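Local coordinates for Cyclo(L-leucyl-L-leucyl) synthase (Staphylococcus haemolyticus, PDB 6EZ3), which makes cyclodipeptides, chiefly cyclo(L-leucyl-L-leucyl), from aminoacyl-tRNAs, chiefly leucyl-tRNA, without ATP, supplying intermediates for diketopiperazine biosynthesis, at residues V23-S28 / K41-A46; N130-F135 / Q209-M214. All coordinates share one frame; numbering follows the deposited sequence.

Contact 1 (V23-S28 / K41-A46)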
ATOM      1  N   VAL A  23     -10.511  -6.459   4.533  1.00 39.66           N
ATOM      2  CA  VAL A  23      -9.984  -5.263   3.872  1.00 37.17           C
ATOM      3  C   VAL A  23      -8.594  -4.915   4.452  1.00 43.30           C
ATOM      4  O   VAL A  23      -8.330  -5.169   5.637  1.00 43.36           O
ATOM      5  CB  VAL A  23     -10.976  -4.051   3.913  1.00 38.61           C
ATOM      6  CG1 VAL A  23     -11.236  -3.513   5.335  1.00 36.90           C
ATOM      7  CG2 VAL A  23     -10.509  -2.936   2.991  1.00 38.48           C
ATOM      8  N   ILE A  24      -7.711  -4.361   3.604  1.00 39.64           N
ATOM      9  CA  ILE A  24      -6.401  -3.870   3.977  1.00 39.46           C
ATOM     10  C   ILE A  24      -6.534  -2.390   3.842  1.00 44.71           C
ATOM     11  O   ILE A  24      -6.859  -1.893   2.762  1.00 46.28           O
ATOM     12  CB  ILE A  24      -5.223  -4.423   3.109  1.00 43.01           C
ATOM     13  CG1 ILE A  24      -5.081  -5.971   3.240  1.00 43.67           C
ATOM     14  CG2 ILE A  24      -3.883  -3.728   3.491  1.00 43.57           C
ATOM     15  CD1 ILE A  24      -4.221  -6.600   2.231  1.00 43.00           C
ATOM     16  N   LEU A  25      -6.340  -1.668   4.943  1.00 40.19           N
ATOM     17  CA  LEU A  25      -6.367  -0.210   4.878  1.00 38.30           C
ATOM     18  C   LEU A  25      -4.918   0.228   4.674  1.00 44.08           C
ATOM     19  O   LEU A  25      -4.056  -0.054   5.503  1.00 43.62           O
ATOM     20  CB  LEU A  25      -6.967   0.453   6.132  1.00 36.86           C
ATOM     21  CG  LEU A  25      -8.294  -0.065   6.653  1.00 39.33           C
ATOM     22  CD1 LEU A  25      -8.601   0.554   7.975  1.00 39.70           C
ATOM     23  CD2 LEU A  25      -9.420   0.241   5.720  1.00 38.63           C
ATOM     24  N   GLY A  26      -4.650   0.818   3.525  1.00 42.18           N
ATOM     25  CA  GLY A  26      -3.338   1.338   3.211  1.00 42.10           C
ATOM     26  C   GLY A  26      -3.236   2.757   3.734  1.00 49.37           C
ATOM     27  O   GLY A  26      -3.965   3.652   3.267  1.00 49.07           O
ATOM     28  N   ILE A  27      -2.341   2.960   4.735  1.00 46.45           N
ATOM     29  CA  ILE A  27      -2.026   4.277   5.290  1.00 46.05           C
ATOM     30  C   ILE A  27      -0.635   4.713   4.767  1.00 50.94           C
ATOM     31  O   ILE A  27       0.289   3.911   4.718  1.00 51.45           O
ATOM     32  CB  ILE A  27      -2.214   4.312   6.817  1.00 49.00           C
ATOM     33  CG1 ILE A  27      -3.724   4.208   7.141  1.00 48.99           C
ATOM     34  CG2 ILE A  27      -1.619   5.589   7.426  1.00 49.33           C
ATOM     35  CD1 ILE A  27      -4.109   3.377   8.347  1.00 46.61           C
ATOM     36  N   SER A  28      -0.539   5.941   4.268  1.00 48.48           N
ATOM     37  CA  SER A  28       0.646   6.498   3.623  1.00 49.40           C
ATOM     38  C   SER A  28       1.463   7.455   4.492  1.00 58.59           C
ATOM     39  O   SER A  28       0.888   8.279   5.218  1.00 59.45           O
ATOM     40  CB  SER A  28       0.262   7.171   2.308  1.00 51.28           C
ATOM     41  OG  SER A  28       0.089   6.225   1.270  1.00 56.04           O
ATOM     42  N   LYS A  41     -11.321   7.459  10.902  1.00 44.75           N
ATOM     43  CA  LYS A  41     -12.471   7.321  10.017  1.00 45.05           C
ATOM     44  C   LYS A  41     -12.408   5.993   9.281  1.00 48.83           C
ATOM     45  O   LYS A  41     -13.361   5.223   9.355  1.00 51.78           O
ATOM     46  CB  LYS A  41     -12.493   8.469   8.964  1.00 49.10           C
ATOM     47  CG  LYS A  41     -13.572   9.524   9.185  1.00 69.86           C
ATOM     48  CD  LYS A  41     -14.077  10.129   7.875  1.00 69.21           C
ATOM     49  CE  LYS A  41     -14.922  11.358   8.100  1.00 73.64           C
ATOM     50  NZ  LYS A  41     -14.112  12.545   8.489  1.00 82.49           N
ATOM     51  N   ILE A  42     -11.291   5.721   8.576  1.00 41.64           N
ATOM     52  CA  ILE A  42     -11.113   4.509   7.769  1.00 39.73           C
ATOM     53  C   ILE A  42     -11.132   3.247   8.625  1.00 42.97           C
ATOM     54  O   ILE A  42     -11.620   2.232   8.161  1.00 42.49           O
ATOM     55  CB  ILE A  42      -9.873   4.559   6.814  1.00 41.55           C
ATOM     56  CG1 ILE A  42      -8.576   4.905   7.557  1.00 40.20           C
ATOM     57  CG2 ILE A  42     -10.134   5.516   5.629  1.00 42.32           C
ATOM     58  CD1 ILE A  42      -7.352   4.856   6.770  1.00 45.16           C
ATOM     59  N   ILE A  43     -10.620   3.310   9.870  1.00 39.06           N
ATOM     60  CA  ILE A  43     -10.629   2.165  10.776  1.00 37.56           C
ATOM     61  C   ILE A  43     -12.067   1.892  11.216  1.00 43.27           C
ATOM     62  O   ILE A  43     -12.549   0.760  11.089  1.00 44.67           O
ATOM     63  CB  ILE A  43      -9.642   2.308  11.950  1.00 39.20           C
ATOM     64  CG1 ILE A  43      -8.193   2.387  11.417  1.00 38.89           C
ATOM     65  CG2 ILE A  43      -9.844   1.157  12.952  1.00 38.56           C
ATOM     66  CD1 ILE A  43      -7.038   2.043  12.455  1.00 45.83           C
ATOM     67  N   GLN A  44     -12.769   2.939  11.665  1.00 38.46           N
ATOM     68  CA  GLN A  44     -14.158   2.796  12.067  1.00 38.58           C
ATOM     69  C   GLN A  44     -14.997   2.212  10.940  1.00 44.37           C
ATOM     70  O   GLN A  44     -15.810   1.335  11.203  1.00 44.38           O
ATOM     71  CB  GLN A  44     -14.730   4.129  12.575  1.00 40.05           C
ATOM     72  CG  GLN A  44     -14.361   4.468  14.038  1.00 56.86           C
ATOM     73  CD  GLN A  44     -14.770   3.438  15.079  1.00 77.52           C
ATOM     74  OE1 GLN A  44     -15.778   2.711  14.939  1.00 76.06           O
ATOM     75  NE2 GLN A  44     -13.981   3.355  16.154  1.00 65.52           N
ATOM     76  N   TRP A  45     -14.734   2.644   9.679  1.00 42.65           N
ATOM     77  CA  TRP A  45     -15.373   2.178   8.438  1.00 42.68           C
ATOM     78  C   TRP A  45     -15.054   0.704   8.163  1.00 45.09           C
ATOM     79  O   TRP A  45     -15.965  -0.073   7.887  1.00 44.34           O
ATOM     80  CB  TRP A  45     -14.941   3.042   7.230  1.00 41.76           C
ATOM     81  CG  TRP A  45     -15.488   2.564   5.909  1.00 42.64           C
ATOM     82  CD1 TRP A  45     -16.728   2.811   5.401  1.00 45.64           C
ATOM     83  CD2 TRP A  45     -14.823   1.721   4.955  1.00 42.48           C
ATOM     84  NE1 TRP A  45     -16.879   2.174   4.190  1.00 45.27           N
ATOM     85  CE2 TRP A  45     -15.728   1.491   3.897  1.00 46.34           C
ATOM     86  CE3 TRP A  45     -13.553   1.115   4.903  1.00 43.95           C
ATOM     87  CZ2 TRP A  45     -15.403   0.693   2.793  1.00 45.60           C
ATOM     88  CZ3 TRP A  45     -13.237   0.307   3.816  1.00 45.59           C
ATOM     89  CH2 TRP A  45     -14.154   0.113   2.774  1.00 46.31           C
ATOM     90  N   ALA A  46     -13.765   0.326   8.256  1.00 40.61           N
ATOM     91  CA  ALA A  46     -13.325  -1.032   8.007  1.00 39.86           C
ATOM     92  C   ALA A  46     -14.022  -1.897   8.996  1.00 46.72           C
ATOM     93  O   ALA A  46     -14.693  -2.839   8.588  1.00 46.48           O
ATOM     94  CB  ALA A  46     -11.817  -1.148   8.186  1.00 39.91           C
TER
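The indole of Trp45 turns its edge to strand 22-26: Val23 CG2 and Leu25 CD2 both lie near the ring plane, each 4.3 Å from Trp45 CZ3, and Ile42 O also lies at the edge, in plane. Neither strand side chain covers a face; Phe4 and Phe50 also meet this ring, Phe50 edge-to-face. The strand and helix 36-49 are the first two elements of a beta-alpha-beta crossover completed by strand 52-57, part of the Rossmann-like core of the cyclodipeptide synthases. Their short axes run antiparallel at 178° and 9.7 Å apart; alternation along the strand, carried one residue past its end, points Val23, Leu25 and Ile27 at the helix.

Leu25 is central. Both methyls of its fork rest on Ala46 CB, Leu25 CD1 at 3.6 Å and CD2 at 3.7 Å, while CD1 also reaches Ile43 CG1 and the backbone around Ile42. The small methyl of Ala46 further receives Val23 CG1. At the far end of the strand, just before Ser28, probably the nucleophile, the first torsion of Ile42 (chi1 53°) places CG1 between its backbone N and carbonyl carbon. From there the chain extends until Ile42 CD1 meets Ile27 CG1 at 3.7 Å.

Contact 2 (N130-F135 / Q209-M214)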
ATOM      1  N   ASN A 130      13.138  -5.590 -14.623  1.00 67.52           N
ATOM      2  CA  ASN A 130      14.390  -5.630 -15.376  1.00 67.91           C
ATOM      3  C   ASN A 130      14.193  -6.059 -16.859  1.00 73.02           C
ATOM      4  O   ASN A 130      14.775  -5.450 -17.759  1.00 71.45           O
ATOM      5  CB  ASN A 130      15.405  -6.498 -14.652  1.00 68.52           C
ATOM      6  CG  ASN A 130      15.724  -6.033 -13.232  1.00 96.20           C
ATOM      7  OD1 ASN A 130      15.976  -4.840 -12.961  1.00 85.63           O
ATOM      8  ND2 ASN A 130      15.786  -6.986 -12.298  1.00 87.52           N
ATOM      9  N   THR A 131      13.331  -7.057 -17.106  1.00 71.09           N
ATOM     10  CA  THR A 131      13.029  -7.550 -18.447  1.00 71.37           C
ATOM     11  C   THR A 131      12.066  -6.597 -19.183  1.00 76.66           C
ATOM     12  O   THR A 131      12.521  -5.911 -20.098  1.00 78.43           O
ATOM     13  CB  THR A 131      12.568  -9.023 -18.424  1.00 80.28           C
ATOM     14  OG1 THR A 131      11.349  -9.143 -17.705  1.00 78.73           O
ATOM     15  CG2 THR A 131      13.618  -9.966 -17.832  1.00 78.20           C
ATOM     16  N   ASP A 132      10.769  -6.533 -18.782  1.00 72.38           N
ATOM     17  CA  ASP A 132       9.732  -5.654 -19.373  1.00 72.16           C
ATOM     18  C   ASP A 132      10.046  -4.163 -19.177  1.00 77.90           C
ATOM     19  O   ASP A 132      10.100  -3.661 -18.049  1.00 78.53           O
ATOM     20  CB  ASP A 132       8.314  -5.999 -18.861  1.00 73.40           C
ATOM     21  CG  ASP A 132       7.163  -5.503 -19.723  1.00 81.95           C
ATOM     22  OD1 ASP A 132       6.179  -6.260 -19.894  1.00 84.15           O
ATOM     23  OD2 ASP A 132       7.241  -4.355 -20.224  1.00 82.27           O
ATOM     24  N   SER A 133      10.263  -3.470 -20.296  1.00 75.49           N
ATOM     25  CA  SER A 133      10.623  -2.049 -20.377  1.00 75.86           C
ATOM     26  C   SER A 133       9.441  -1.153 -20.063  1.00 76.77           C
ATOM     27  O   SER A 133       9.612  -0.084 -19.464  1.00 75.16           O
ATOM     28  CB  SER A 133      11.157  -1.717 -21.775  1.00 81.94           C
ATOM     29  OG  SER A 133      11.815  -2.820 -22.390  1.00 95.43           O
ATOM     30  N   ASN A 134       8.242  -1.585 -20.504  1.00 72.56           N
ATOM     31  CA  ASN A 134       6.976  -0.873 -20.315  1.00 71.77           C
ATOM     32  C   ASN A 134       6.624  -0.822 -18.814  1.00 73.31           C
ATOM     33  O   ASN A 134       6.273   0.245 -18.301  1.00 73.99           O
ATOM     34  CB  ASN A 134       5.864  -1.529 -21.164  1.00 71.43           C
ATOM     35  CG  ASN A 134       4.477  -0.957 -20.996  1.00104.30           C
ATOM     36  OD1 ASN A 134       4.285   0.247 -20.780  1.00 99.06           O
ATOM     37  ND2 ASN A 134       3.469  -1.816 -21.122  1.00100.62           N
ATOM     38  N   PHE A 135       6.779  -1.967 -18.115  1.00 66.01           N
ATOM     39  CA  PHE A 135       6.517  -2.102 -16.693  1.00 63.74           C
ATOM     40  C   PHE A 135       7.457  -1.214 -15.909  1.00 64.56           C
ATOM     41  O   PHE A 135       6.979  -0.474 -15.048  1.00 63.63           O
ATOM     42  CB  PHE A 135       6.611  -3.565 -16.256  1.00 65.57           C
ATOM     43  CG  PHE A 135       6.514  -3.775 -14.763  1.00 67.73           C
ATOM     44  CD1 PHE A 135       5.308  -3.605 -14.096  1.00 71.27           C
ATOM     45  CD2 PHE A 135       7.618  -4.183 -14.030  1.00 69.83           C
ATOM     46  CE1 PHE A 135       5.223  -3.795 -12.716  1.00 71.72           C
ATOM     47  CE2 PHE A 135       7.529  -4.381 -12.657  1.00 72.37           C
ATOM     48  CZ  PHE A 135       6.331  -4.193 -12.011  1.00 70.39           C
ATOM     49  N   GLN A 209      -1.428  -5.736 -19.538  1.00 56.48           N
ATOM     50  CA  GLN A 209      -0.360  -5.052 -20.250  1.00 56.33           C
ATOM     51  C   GLN A 209       1.022  -5.525 -19.831  1.00 60.78           C
ATOM     52  O   GLN A 209       2.016  -5.172 -20.476  1.00 59.29           O
ATOM     53  CB  GLN A 209      -0.518  -3.524 -20.157  1.00 57.45           C
ATOM     54  CG  GLN A 209      -1.558  -2.999 -21.146  1.00 62.51           C
ATOM     55  CD  GLN A 209      -1.511  -1.509 -21.305  1.00109.00           C
ATOM     56  OE1 GLN A 209      -0.443  -0.902 -21.469  1.00113.35           O
ATOM     57  NE2 GLN A 209      -2.678  -0.885 -21.330  1.00109.02           N
ATOM     58  N   PHE A 210       1.082  -6.343 -18.765  1.00 60.07           N
ATOM     59  CA  PHE A 210       2.342  -6.915 -18.275  1.00 60.68           C
ATOM     60  C   PHE A 210       2.234  -8.414 -18.008  1.00 67.09           C
ATOM     61  O   PHE A 210       1.137  -8.982 -18.057  1.00 66.51           O
ATOM     62  CB  PHE A 210       2.859  -6.185 -17.023  1.00 62.05           C
ATOM     63  CG  PHE A 210       2.601  -4.702 -16.949  1.00 63.16           C
ATOM     64  CD1 PHE A 210       3.267  -3.818 -17.790  1.00 65.51           C
ATOM     65  CD2 PHE A 210       1.720  -4.185 -16.010  1.00 65.59           C
ATOM     66  CE1 PHE A 210       3.030  -2.447 -17.716  1.00 66.70           C
ATOM     67  CE2 PHE A 210       1.505  -2.812 -15.913  1.00 68.60           C
ATOM     68  CZ  PHE A 210       2.167  -1.951 -16.763  1.00 66.90           C
ATOM     69  N   ASN A 211       3.379  -9.046 -17.693  1.00 66.68           N
ATOM     70  CA  ASN A 211       3.494 -10.486 -17.380  1.00 67.55           C
ATOM     71  C   ASN A 211       3.211 -10.775 -15.899  1.00 70.18           C
ATOM     72  O   ASN A 211       3.645 -11.798 -15.373  1.00 68.96           O
ATOM     73  CB  ASN A 211       4.875 -11.020 -17.794  1.00 73.73           C
ATOM     74  CG  ASN A 211       5.255 -10.685 -19.223  1.00107.06           C
ATOM     75  OD1 ASN A 211       4.593 -11.115 -20.179  1.00 98.69           O
ATOM     76  ND2 ASN A 211       6.309  -9.875 -19.395  1.00100.81           N
ATOM     77  N   LEU A 212       2.480  -9.854 -15.238  1.00 67.43           N
ATOM     78  CA  LEU A 212       2.035  -9.912 -13.842  1.00 66.67           C
ATOM     79  C   LEU A 212       0.512  -9.875 -13.806  1.00 70.42           C
ATOM     80  O   LEU A 212      -0.119  -9.274 -14.681  1.00 70.54           O
ATOM     81  CB  LEU A 212       2.588  -8.741 -13.026  1.00 66.07           C
ATOM     82  CG  LEU A 212       4.091  -8.657 -12.871  1.00 69.90           C
ATOM     83  CD1 LEU A 212       4.512  -7.233 -12.691  1.00 70.14           C
ATOM     84  CD2 LEU A 212       4.556  -9.472 -11.700  1.00 71.23           C
ATOM     85  N   LYS A 213      -0.080 -10.530 -12.800  1.00 66.10           N
ATOM     86  CA  LYS A 213      -1.530 -10.581 -12.656  1.00 64.93           C
ATOM     87  C   LYS A 213      -1.982 -10.380 -11.219  1.00 66.52           C
ATOM     88  O   LYS A 213      -1.383 -10.919 -10.292  1.00 66.91           O
ATOM     89  CB  LYS A 213      -2.089 -11.898 -13.226  1.00 67.46           C
ATOM     90  CG  LYS A 213      -2.173 -11.924 -14.763  1.00 92.27           C
ATOM     91  CD  LYS A 213      -2.722 -13.260 -15.281  1.00109.43           C
ATOM     92  CE  LYS A 213      -2.508 -13.488 -16.761  1.00119.24           C
ATOM     93  NZ  LYS A 213      -2.665 -14.927 -17.119  1.00121.01           N
ATOM     94  N   MET A 214      -3.044  -9.594 -11.026  1.00 60.49           N
ATOM     95  CA  MET A 214      -3.610  -9.432  -9.700  1.00 58.32           C
ATOM     96  C   MET A 214      -4.516 -10.671  -9.463  1.00 61.16           C
ATOM     97  O   MET A 214      -5.443 -10.927 -10.240  1.00 60.83           O
ATOM     98  CB  MET A 214      -4.412  -8.139  -9.599  1.00 59.74           C
ATOM     99  CG  MET A 214      -4.941  -7.906  -8.219  1.00 62.67           C
ATOM    100  SD  MET A 214      -6.254  -6.690  -8.202  1.00 65.98           S
ATOM    101  CE  MET A 214      -5.326  -5.291  -8.185  1.00 63.13           C
TER
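Phe135 and Phe210 form the aromatic centre of a partly buried contact between the start of helix 133-149 and the irregular loop that leads from helix 200-206 to the last strand, 218-225. The rings make a T-shaped pair: Phe135 presents its edge to a face of Phe210, with centroids 5.4 Å apart and planes at 69°. A chi1 of 173° sets the Phe135 ring opposite its backbone N, where it meets Phe210 and Leu212. Phe135 CD1 stands over the centre of the Phe210 face, and nearer the backbone Phe135 CB packs on Phe210 CD1 at 3.7 Å. Leu212 covers one face of Phe135 in a CH-pi contact, its CD1 lying 3.8 Å from the ring centroid, though displaced toward the CE1 and CZ rim. The Phe135 ring is thus held both through its edge and over a face by the same loop.

The helix start is organised by an N-cap. Asp132, in the break after helix 116-131, accepts from Phe135 N through OD2 at 3.2 Å, a fairly straight bond (160°) that reaches the oxygen from above the carboxylate plane; a weak bond from Asn134 N joins it. The other oxygen, OD1, faces the loop, near the edge of the Phe210 ring and 3.7 Å from Asn211 ND2. That amide nitrogen instead hydrogen-bonds to Gln128 of helix 116-131, so the loop also grips the preceding helix.

Asn134 borders the aromatic pair. Its side chain crosses that of Phe210 at about a right angle, Asn134 ND2 lying 3.5 Å from Phe210 CE1; Gln209 O lies 3.7 Å from Asn134 ND2. Ile125 and Phe129 pack against Phe135, while Leu201 and Ile205 of helix 200-206 pack against Phe210. Leu201 probably belongs to the substrate site, as does Leu173, whose side chain comes within about 4 Å of that of Phe135.

From the N terminus, contact 1 comes first and is short-range: 12 residues, five of them already helical, separate 23-28 from 41-46, and the loop they close carries the chain out of the sheet. Contact 2 opens only after contact 1 has closed, so the two are in series and neither nest nor cross. It spans 73 residues, mostly helical but including strand 191-195, and ties the junction of helices 116-131 and 133-149 to the loop before strand 218-225. The contacts lie on opposite sides of the chain's centre, their own centres 29 Å apart, one inside the sheet-and-helix core, the other joining helices 116-131 and 133-149 to the connection before the last strand.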